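Guanine deaminase (Escherichia coli, PDB 6OHB) catalyses the zinc-dependent hydrolytic deamination of guanine to xanthine and ammonia, the single step of this branch of purine degradation. Local coordinates at residues I83-S88 with D150-A155; A124-Q129 with T332-L337; V144-V149 with Y186-E191. All coordinates share one frame; numbering follows the deposited sequence.

Contact 1 of 3, residues I83-S88 with D150-A155; sequences IHYPQS and DALFEA. With ZN (zinc ion), chain E.
Tyr85 and Leu152, whose side chains overlap while pointing opposite ways, carry nearly all of this small, buried contact. One methyl does the touching: Leu152 CD1 lies over a face of the phenol, 3.9 Å from Tyr85 CD1 and 4.0 Å from Tyr85 CG. It is displaced from the ring centre toward the rim, and the line from centroid to methyl leans 24° from the ring normal, within the range of a CH-pi contact. Leu152 CG stands anti to the backbone N (chi1 177°), which carries the branch off helix 146-158 and onto the ring. Below the other face sits Pro86 CB, also near the rim, so the phenol is held between a leucine methyl and the next residue of its own chain. Phe126 and Val140 also pack against Leu152. The fit slackens toward the hydroxyl, where Ala151 CB on the partly exposed flank of the helix comes only to 4.5 Å from Tyr85 OH; the hydroxyl is hydrogen-bonded to Ala119 O. One residue before Tyr85, His84 NE2 binds zinc at 1.9 Å, alongside His82, His237 and Asp327. Residues 84-87 probably also contact substrate, as in related enzymes, and His82 and His84 form the HxH motif at the end of the first barrel strand, a hallmark of the amidohydrolase metal site.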
loop_
_atom_site.group_PDB
_atom_site.type_symbol
_atom_site.label_atom_id
_atom_site.label_comp_id
_atom_site.label_asym_id
_atom_site.label_seq_id
_atom_site.Cartn_x
_atom_site.Cartn_y
_atom_site.Cartn_z
ATOM N N ILE A 83 6.679 -14.033 -9.824
ATOM C CA ILE A 83 6.338 -12.846 -10.598
ATOM C C ILE A 83 6.129 -13.276 -12.046
ATOM O O ILE A 83 6.811 -14.177 -12.542
ATOM C CB ILE A 83 7.424 -11.756 -10.441
ATOM C CG1 ILE A 83 7.049 -10.492 -11.217
ATOM C CG2 ILE A 83 8.803 -12.285 -10.837
ATOM C CD1 ILE A 83 7.952 -9.307 -10.922
ATOM N N HIS A 84 5.154 -12.655 -12.708
ATOM C CA HIS A 84 4.798 -12.965 -14.092
ATOM C C HIS A 84 5.399 -11.887 -15.003
ATOM O O HIS A 84 5.000 -10.720 -14.936
ATOM C CB HIS A 84 3.274 -13.055 -14.258
ATOM C CG HIS A 84 2.611 -14.172 -13.492
ATOM N ND1 HIS A 84 2.145 -15.321 -14.100
ATOM C CD2 HIS A 84 2.266 -14.281 -12.187
ATOM C CE1 HIS A 84 1.580 -16.103 -13.198
ATOM N NE2 HIS A 84 1.648 -15.500 -12.030
ATOM N N TYR A 85 6.377 -12.274 -15.831
ATOM C CA TYR A 85 6.994 -11.341 -16.779
ATOM C C TYR A 85 6.015 -10.693 -17.760
ATOM O O TYR A 85 6.062 -9.460 -17.915
ATOM C CB TYR A 85 8.144 -12.065 -17.499
ATOM C CG TYR A 85 8.367 -11.736 -18.967
ATOM C CD1 TYR A 85 8.731 -10.455 -19.380
ATOM C CD2 TYR A 85 8.248 -12.726 -19.941
ATOM C CE1 TYR A 85 8.942 -10.165 -20.718
ATOM C CE2 TYR A 85 8.462 -12.444 -21.284
ATOM C CZ TYR A 85 8.808 -11.165 -21.665
ATOM O OH TYR A 85 9.018 -10.885 -23.001
ATOM N N PRO A 86 5.134 -11.433 -18.471
ATOM C CA PRO A 86 4.327 -10.789 -19.521
ATOM C C PRO A 86 3.021 -10.182 -19.027
ATOM O O PRO A 86 1.976 -10.370 -19.660
ATOM C CB PRO A 86 4.061 -11.941 -20.494
ATOM C CG PRO A 86 3.934 -13.126 -19.599
ATOM C CD PRO A 86 4.913 -12.895 -18.453
ATOM N N GLN A 87 3.048 -9.461 -17.903
ATOM C CA GLN A 87 1.811 -8.953 -17.321
ATOM C C GLN A 87 1.945 -7.556 -16.728
ATOM O O GLN A 87 1.029 -7.114 -16.020
ATOM C CB GLN A 87 1.304 -9.912 -16.240
ATOM C CG GLN A 87 0.738 -11.218 -16.772
ATOM C CD GLN A 87 0.237 -12.117 -15.668
ATOM O OE1 GLN A 87 0.157 -11.706 -14.509
ATOM N NE2 GLN A 87 -0.116 -13.348 -16.018
ATOM N N SER A 88 3.045 -6.845 -16.994
ATOM C CA SER A 88 3.267 -5.553 -16.351
ATOM C C SER A 88 2.179 -4.544 -16.711
ATOM O O SER A 88 1.779 -3.730 -15.871
ATOM C CB SER A 88 4.645 -5.013 -16.735
ATOM O OG SER A 88 5.678 -5.890 -16.317
ATOM N N ASP A 150 13.024 -16.697 -24.373
ATOM C CA ASP A 150 14.332 -16.353 -24.931
ATOM C C ASP A 150 14.648 -14.873 -24.739
ATOM O O ASP A 150 15.768 -14.515 -24.358
ATOM C CB ASP A 150 14.390 -16.715 -26.412
ATOM C CG ASP A 150 14.896 -18.119 -26.646
ATOM O OD1 ASP A 150 15.787 -18.559 -25.890
ATOM O OD2 ASP A 150 14.418 -18.774 -27.597
ATOM N N ALA A 151 13.684 -13.996 -25.028
ATOM C CA ALA A 151 13.911 -12.561 -24.870
ATOM C C ALA A 151 14.197 -12.204 -23.415
ATOM O O ALA A 151 15.106 -11.410 -23.121
ATOM C CB ALA A 151 12.702 -11.782 -25.387
ATOM N N LEU A 152 13.421 -12.774 -22.491
ATOM C CA LEU A 152 13.625 -12.515 -21.069
ATOM C C LEU A 152 15.006 -12.980 -20.614
ATOM O O LEU A 152 15.718 -12.256 -19.902
ATOM C CB LEU A 152 12.532 -13.203 -20.255
ATOM C CG LEU A 152 12.683 -13.065 -18.742
ATOM C CD1 LEU A 152 12.344 -11.644 -18.321
ATOM C CD2 LEU A 152 11.815 -14.078 -18.014
ATOM N N PHE A 153 15.396 -14.197 -21.012
ATOM C CA PHE A 153 16.701 -14.726 -20.631
ATOM C C PHE A 153 17.830 -13.905 -21.244
ATOM O O PHE A 153 18.875 -13.714 -20.615
ATOM C CB PHE A 153 16.811 -16.195 -21.033
ATOM C CG PHE A 153 16.390 -17.152 -19.954
ATOM C CD1 PHE A 153 16.835 -16.990 -18.653
ATOM C CD2 PHE A 153 15.550 -18.212 -20.240
ATOM C CE1 PHE A 153 16.449 -17.869 -17.657
ATOM C CE2 PHE A 153 15.161 -19.097 -19.250
ATOM C CZ PHE A 153 15.610 -18.924 -17.958
ATOM N N GLU A 154 17.638 -13.400 -22.468
ATOM C CA GLU A 154 18.653 -12.543 -23.077
ATOM C C GLU A 154 18.853 -11.280 -22.252
ATOM O O GLU A 154 19.991 -10.887 -21.949
ATOM C CB GLU A 154 18.233 -12.158 -24.495
ATOM C CG GLU A 154 18.451 -13.186 -25.577
ATOM C CD GLU A 154 18.331 -12.560 -26.954
ATOM O OE1 GLU A 154 18.293 -13.306 -27.954
ATOM O OE2 GLU A 154 18.274 -11.313 -27.033
ATOM N N ALA A 155 17.743 -10.642 -21.864
ATOM C CA ALA A 155 17.832 -9.434 -21.050
ATOM C C ALA A 155 18.515 -9.714 -19.716
ATOM O O ALA A 155 19.370 -8.937 -19.272
ATOM C CB ALA A 155 16.439 -8.841 -20.829
HETATM ZN ZN ZN E . 0.941 -15.883 -10.308
#

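Contact 2 of 3, residues A124-Q129 with T332-L337; sequences AFFIKQ and TTFNML
Phe334 reaches from the loop before helix 336-349 onto helix 116-132, where Gln129 and Phe126 receive its ring. Its CB passes 4.2 Å from Gln129 O, at the margin of the contact. From CG outward every ring carbon feels the same neighbour: Gln129 CB stands 3.4 Å from the centroid of Phe334 and only 2° off the normal, a CH-pi contact directly over the ring centre. Gln129 CG then leans over the side of the ring bearing CE1, at 3.8 Å from that atom, before the glutamine chain bends at chi2 (-44°) and takes its amide away. On the other side of the ring, the edge at CE2 comes within 3.7 Å of Phe126 CE1. Here the rings form an offset edge-to-face pair, the edge of Phe334 toward the face of Phe126, with planes at 67°. At the tip, CZ is 3.6 Å from Gln129 CB. In the backbone that carries Phe334, Thr333 OG1 accepts a hydrogen bond from Asn335 N, an ST turn, and Asn335 OD1 caps Gln338 N. Leu398 of the second subunit packs on Phe334 too. The contact thus joins the helix after the first strand to the loop after the last, where a (beta/alpha)8 barrel closes on itself.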
loop_
_atom_site.group_PDB
_atom_site.type_symbol
_atom_site.label_atom_id
_atom_site.label_comp_id
_atom_site.label_asym_id
_atom_site.label_seq_id
_atom_site.Cartn_x
_atom_site.Cartn_y
_atom_site.Cartn_z
ATOM N N ALA A 124 13.187 -5.909 -21.543
ATOM C CA ALA A 124 14.011 -4.816 -21.032
ATOM C C ALA A 124 13.280 -4.042 -19.939
ATOM O O ALA A 124 13.851 -3.752 -18.878
ATOM C CB ALA A 124 14.430 -3.886 -22.173
ATOM N N PHE A 125 12.006 -3.704 -20.180
ATOM C CA PHE A 125 11.227 -2.972 -19.177
ATOM C C PHE A 125 11.126 -3.750 -17.868
ATOM O O PHE A 125 11.245 -3.174 -16.778
ATOM C CB PHE A 125 9.829 -2.662 -19.727
ATOM C CG PHE A 125 8.919 -1.980 -18.739
ATOM C CD1 PHE A 125 8.871 -0.603 -18.663
ATOM C CD2 PHE A 125 8.110 -2.719 -17.891
ATOM C CE1 PHE A 125 8.036 0.031 -17.753
ATOM C CE2 PHE A 125 7.276 -2.090 -16.979
ATOM C CZ PHE A 125 7.240 -0.714 -16.912
ATOM N N PHE A 126 10.898 -5.062 -17.960
ATOM C CA PHE A 126 10.746 -5.903 -16.780
ATOM C C PHE A 126 12.039 -5.947 -15.969
ATOM O O PHE A 126 12.015 -5.827 -14.735
ATOM C CB PHE A 126 10.317 -7.301 -17.228
ATOM C CG PHE A 126 10.088 -8.271 -16.113
ATOM C CD1 PHE A 126 8.861 -8.330 -15.470
ATOM C CD2 PHE A 126 11.085 -9.153 -15.734
ATOM C CE1 PHE A 126 8.641 -9.240 -14.446
ATOM C CE2 PHE A 126 10.878 -10.064 -14.714
ATOM C CZ PHE A 126 9.657 -10.113 -14.067
ATOM N N ILE A 127 13.178 -6.120 -16.648
ATOM C CA ILE A 127 14.459 -6.112 -15.940
ATOM C C ILE A 127 14.692 -4.758 -15.276
ATOM O O ILE A 127 15.183 -4.684 -14.139
ATOM C CB ILE A 127 15.611 -6.481 -16.895
ATOM C CG1 ILE A 127 15.437 -7.902 -17.435
ATOM C CG2 ILE A 127 16.962 -6.355 -16.188
ATOM C CD1 ILE A 127 15.696 -8.984 -16.418
ATOM N N LYS A 128 14.330 -3.666 -15.965
ATOM C CA LYS A 128 14.516 -2.334 -15.388
ATOM C C LYS A 128 13.688 -2.161 -14.123
ATOM O O LYS A 128 14.166 -1.595 -13.128
ATOM C CB LYS A 128 14.122 -1.258 -16.405
ATOM C CG LYS A 128 15.235 -0.347 -16.924
ATOM C CD LYS A 128 16.454 -1.115 -17.406
ATOM C CE LYS A 128 17.521 -0.167 -17.948
ATOM N NZ LYS A 128 17.074 0.521 -19.197
ATOM N N GLN A 129 12.449 -2.664 -14.136
ATOM C CA GLN A 129 11.605 -2.572 -12.948
ATOM C C GLN A 129 12.181 -3.386 -11.800
ATOM O O GLN A 129 12.162 -2.940 -10.647
ATOM C CB GLN A 129 10.177 -3.015 -13.267
ATOM C CG GLN A 129 9.487 -2.157 -14.313
ATOM C CD GLN A 129 9.701 -0.673 -14.092
ATOM O OE1 GLN A 129 9.225 -0.106 -13.115
ATOM N NE2 GLN A 129 10.428 -0.036 -15.005
ATOM N N THR A 332 0.243 -5.078 -7.930
ATOM C CA THR A 332 0.387 -3.750 -8.507
ATOM C C THR A 332 1.779 -3.154 -8.336
ATOM O O THR A 332 2.020 -2.046 -8.824
ATOM C CB THR A 332 -0.668 -2.794 -7.929
ATOM O OG1 THR A 332 -0.723 -2.923 -6.504
ATOM C CG2 THR A 332 -2.043 -3.097 -8.523
ATOM N N THR A 333 2.684 -3.809 -7.613
ATOM C CA THR A 333 3.994 -3.216 -7.388
ATOM C C THR A 333 5.101 -4.253 -7.547
ATOM O O THR A 333 4.920 -5.425 -7.206
ATOM C CB THR A 333 4.063 -2.552 -6.004
ATOM O OG1 THR A 333 5.309 -1.863 -5.869
ATOM C CG2 THR A 333 3.921 -3.584 -4.888
ATOM N N PHE A 334 6.241 -3.815 -8.095
ATOM C CA PHE A 334 7.465 -4.611 -8.119
ATOM C C PHE A 334 8.235 -4.545 -6.807
ATOM O O PHE A 334 9.242 -5.248 -6.663
ATOM C CB PHE A 334 8.420 -4.138 -9.223
ATOM C CG PHE A 334 8.043 -4.576 -10.612
ATOM C CD1 PHE A 334 7.106 -3.866 -11.352
ATOM C CD2 PHE A 334 8.658 -5.672 -11.195
ATOM C CE1 PHE A 334 6.777 -4.257 -12.640
ATOM C CE2 PHE A 334 8.330 -6.069 -12.480
ATOM C CZ PHE A 334 7.390 -5.362 -13.202
ATOM N N ASN A 335 7.803 -3.710 -5.867
ATOM C CA ASN A 335 8.623 -3.335 -4.723
ATOM C C ASN A 335 8.433 -4.304 -3.565
ATOM O O ASN A 335 7.304 -4.543 -3.121
ATOM C CB ASN A 335 8.297 -1.912 -4.275
ATOM C CG ASN A 335 9.317 -1.367 -3.292
ATOM O OD1 ASN A 335 9.173 -1.525 -2.077
ATOM N ND2 ASN A 335 10.364 -0.732 -3.815
ATOM N N MET A 336 9.553 -4.838 -3.069
ATOM C CA MET A 336 9.518 -5.812 -1.983
ATOM C C MET A 336 9.102 -5.173 -0.661
ATOM O O MET A 336 8.420 -5.808 0.152
ATOM C CB MET A 336 10.890 -6.479 -1.847
ATOM C CG MET A 336 10.978 -7.602 -0.811
ATOM S SD MET A 336 9.918 -9.029 -1.130
ATOM C CE MET A 336 10.047 -9.194 -2.910
ATOM N N LEU A 337 9.507 -3.922 -0.419
ATOM C CA LEU A 337 9.120 -3.261 0.825
ATOM C C LEU A 337 7.604 -3.161 0.932
ATOM O O LEU A 337 7.017 -3.460 1.981
ATOM C CB LEU A 337 9.775 -1.880 0.925
ATOM C CG LEU A 337 11.306 -1.832 0.860
ATOM C CD1 LEU A 337 11.795 -0.391 0.828
ATOM C CD2 LEU A 337 11.923 -2.585 2.027
#

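Contact 3 of 3, residues V144-V149 with Y186-E191; sequences VHPQSV and YHQSKE
The flat amide of Gln188 offers one face to Pro146, whose CG stands almost straight above the amide carbon, 3.5 Å from Gln188 CD. The two segments belong to consecutive outer helices of the (beta/alpha)8 barrel, 146-158 and 182-196, which follow its second and third strands. Pro146 CG is centred on Gln188 CD, with Gln188 OE1 at 3.7 Å and Gln188 NE2 at 3.9 Å slightly farther off. Just before Gln188 on the same helix, and taking no part in the contact with Pro146, Tyr186 CD2 lies over one face of the His187 imidazole, while His187 CE1 meets the edge of the Tyr186 ring. Gln188 CG is anti to the carbonyl carbon, and the chain, extended beyond it (chi2 171°), passes slantwise under Pro146 CG, its CB and CG near that atom first and the amide last. His145 holds the N-cap position, and Pro146 opens the first turn, where a missing backbone N-H costs no helical bond. Packing alone joins the segments; no hydrogen bond crosses. Beside the amide, Lys167 of strand 164-169 touches Gln188, and its NZ is hydrogen-bonded to Val144 O, which lies 3.9 Å from Gln188 OE1.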
loop_
_atom_site.group_PDB
_atom_site.type_symbol
_atom_site.label_atom_id
_atom_site.label_comp_id
_atom_site.label_asym_id
_atom_site.label_seq_id
_atom_site.Cartn_x
_atom_site.Cartn_y
_atom_site.Cartn_z
ATOM N N VAL A 144 3.846 -18.961 -22.732
ATOM C CA VAL A 144 3.753 -20.281 -23.339
ATOM C C VAL A 144 4.655 -20.343 -24.567
ATOM O O VAL A 144 5.160 -21.412 -24.916
ATOM C CB VAL A 144 2.295 -20.619 -23.687
ATOM C CG1 VAL A 144 2.125 -22.118 -23.829
ATOM C CG2 VAL A 144 1.364 -20.070 -22.628
ATOM N N HIS A 145 4.904 -19.194 -25.201
ATOM C CA HIS A 145 5.753 -19.095 -26.385
ATOM C C HIS A 145 7.223 -19.121 -25.982
ATOM O O HIS A 145 7.626 -18.360 -25.098
ATOM C CB HIS A 145 5.463 -17.810 -27.149
ATOM C CG HIS A 145 4.050 -17.337 -27.028
ATOM N ND1 HIS A 145 3.020 -17.864 -27.778
ATOM C CD2 HIS A 145 3.493 -16.387 -26.238
ATOM C CE1 HIS A 145 1.892 -17.253 -27.461
ATOM N NE2 HIS A 145 2.152 -16.354 -26.528
ATOM N N PRO A 146 8.048 -19.968 -26.604
ATOM C CA PRO A 146 9.471 -20.021 -26.221
ATOM C C PRO A 146 10.252 -18.768 -26.581
ATOM O O PRO A 146 11.270 -18.486 -25.932
ATOM C CB PRO A 146 10.002 -21.241 -26.995
ATOM C CG PRO A 146 8.777 -21.927 -27.575
ATOM C CD PRO A 146 7.738 -20.872 -27.721
ATOM N N GLN A 147 9.798 -17.992 -27.570
ATOM C CA GLN A 147 10.563 -16.828 -28.002
ATOM C C GLN A 147 10.584 -15.737 -26.938
ATOM O O GLN A 147 11.597 -15.048 -26.766
ATOM C CB GLN A 147 9.985 -16.284 -29.310
ATOM N N SER A 148 9.485 -15.573 -26.199
ATOM C CA SER A 148 9.463 -14.567 -25.144
ATOM C C SER A 148 10.337 -14.968 -23.962
ATOM O O SER A 148 10.955 -14.103 -23.332
ATOM C CB SER A 148 8.031 -14.297 -24.698
ATOM N N VAL A 149 10.403 -16.262 -23.640
ATOM C CA VAL A 149 11.333 -16.698 -22.600
ATOM C C VAL A 149 12.770 -16.496 -23.073
ATOM O O VAL A 149 13.655 -16.146 -22.282
ATOM C CB VAL A 149 11.062 -18.159 -22.194
ATOM C CG1 VAL A 149 12.004 -18.582 -21.071
ATOM C CG2 VAL A 149 9.615 -18.320 -21.752
ATOM N N TYR A 186 6.781 -30.366 -23.970
ATOM C CA TYR A 186 7.993 -31.065 -23.541
ATOM C C TYR A 186 9.197 -30.606 -24.353
ATOM O O TYR A 186 10.253 -30.291 -23.794
ATOM C CB TYR A 186 7.814 -32.577 -23.658
ATOM C CG TYR A 186 9.111 -33.360 -23.488
ATOM C CD1 TYR A 186 9.606 -33.658 -22.227
ATOM C CD2 TYR A 186 9.838 -33.799 -24.592
ATOM C CE1 TYR A 186 10.793 -34.366 -22.062
ATOM C CE2 TYR A 186 11.025 -34.509 -24.442
ATOM C CZ TYR A 186 11.497 -34.791 -23.173
ATOM O OH TYR A 186 12.673 -35.495 -23.019
ATOM N N HIS A 187 9.055 -30.559 -25.679
ATOM C CA HIS A 187 10.221 -30.284 -26.516
ATOM C C HIS A 187 10.674 -28.831 -26.385
ATOM O O HIS A 187 11.880 -28.555 -26.347
ATOM C CB HIS A 187 9.913 -30.655 -27.963
ATOM C CG HIS A 187 9.788 -32.132 -28.182
ATOM N ND1 HIS A 187 10.849 -32.999 -28.021
ATOM C CD2 HIS A 187 8.726 -32.899 -28.521
ATOM C CE1 HIS A 187 10.447 -34.234 -28.263
ATOM N NE2 HIS A 187 9.161 -34.200 -28.568
ATOM N N GLN A 188 9.729 -27.890 -26.302
ATOM C CA GLN A 188 10.099 -26.489 -26.123
ATOM C C GLN A 188 10.775 -26.263 -24.774
ATOM O O GLN A 188 11.789 -25.554 -24.694
ATOM C CB GLN A 188 8.865 -25.601 -26.275
ATOM C CG GLN A 188 8.296 -25.600 -27.688
ATOM C CD GLN A 188 6.949 -24.905 -27.796
ATOM O OE1 GLN A 188 6.313 -24.577 -26.790
ATOM N NE2 GLN A 188 6.505 -24.683 -29.025
ATOM N N SER A 189 10.254 -26.879 -23.707
ATOM C CA SER A 189 10.896 -26.723 -22.406
ATOM C C SER A 189 12.279 -27.371 -22.392
ATOM O O SER A 189 13.213 -26.837 -21.781
ATOM C CB SER A 189 10.012 -27.309 -21.304
ATOM O OG SER A 189 8.761 -26.643 -21.236
ATOM N N LYS A 190 12.442 -28.502 -23.088
ATOM C CA LYS A 190 13.759 -29.131 -23.154
ATOM C C LYS A 190 14.753 -28.251 -23.902
ATOM O O LYS A 190 15.913 -28.137 -23.492
ATOM C CB LYS A 190 13.670 -30.510 -23.813
ATOM C CG LYS A 190 14.892 -31.386 -23.554
ATOM C CD LYS A 190 14.890 -32.651 -24.408
ATOM C CE LYS A 190 15.878 -33.681 -23.865
ATOM N NZ LYS A 190 16.153 -34.788 -24.821
ATOM N N GLU A 191 14.321 -27.619 -24.997
ATOM C CA GLU A 191 15.227 -26.733 -25.724
ATOM C C GLU A 191 15.627 -25.535 -24.871
ATOM O O GLU A 191 16.792 -25.113 -24.881
ATOM C CB GLU A 191 14.591 -26.263 -27.029
ATOM C CG GLU A 191 15.460 -25.263 -27.779
ATOM C CD GLU A 191 14.895 -24.885 -29.131
ATOM O OE1 GLU A 191 14.343 -25.774 -29.813
ATOM O OE2 GLU A 191 15.003 -23.700 -29.512
#

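Overall arrangement
Contacts 1 and 2 adjoin, their centres 11 Å apart: Phe126 CE1 packs 3.5 Å from Tyr85 CA and 3.6 Å from Ile83 CD1, and Phe334 CZ lies 3.6 Å from Ser88 OG. The strand end bearing zinc ligand His84 is therefore backed by the aromatic pair of contact 2, whose Phe126 side chain is about 11 Å from the metal. Contact 3 shares helix 146-158 with contact 1, and Ser148 O sits 3.6 Å from Tyr85 CE2. Its Val144 side chain comes within about 5 Å of that of Arg209, a probable substrate-binding residue. Contacts 2 and 3 do not touch, their nearest atoms being about 9 Å apart. Contacts 1 and 2 also touch the second subunit; contact 3 does not.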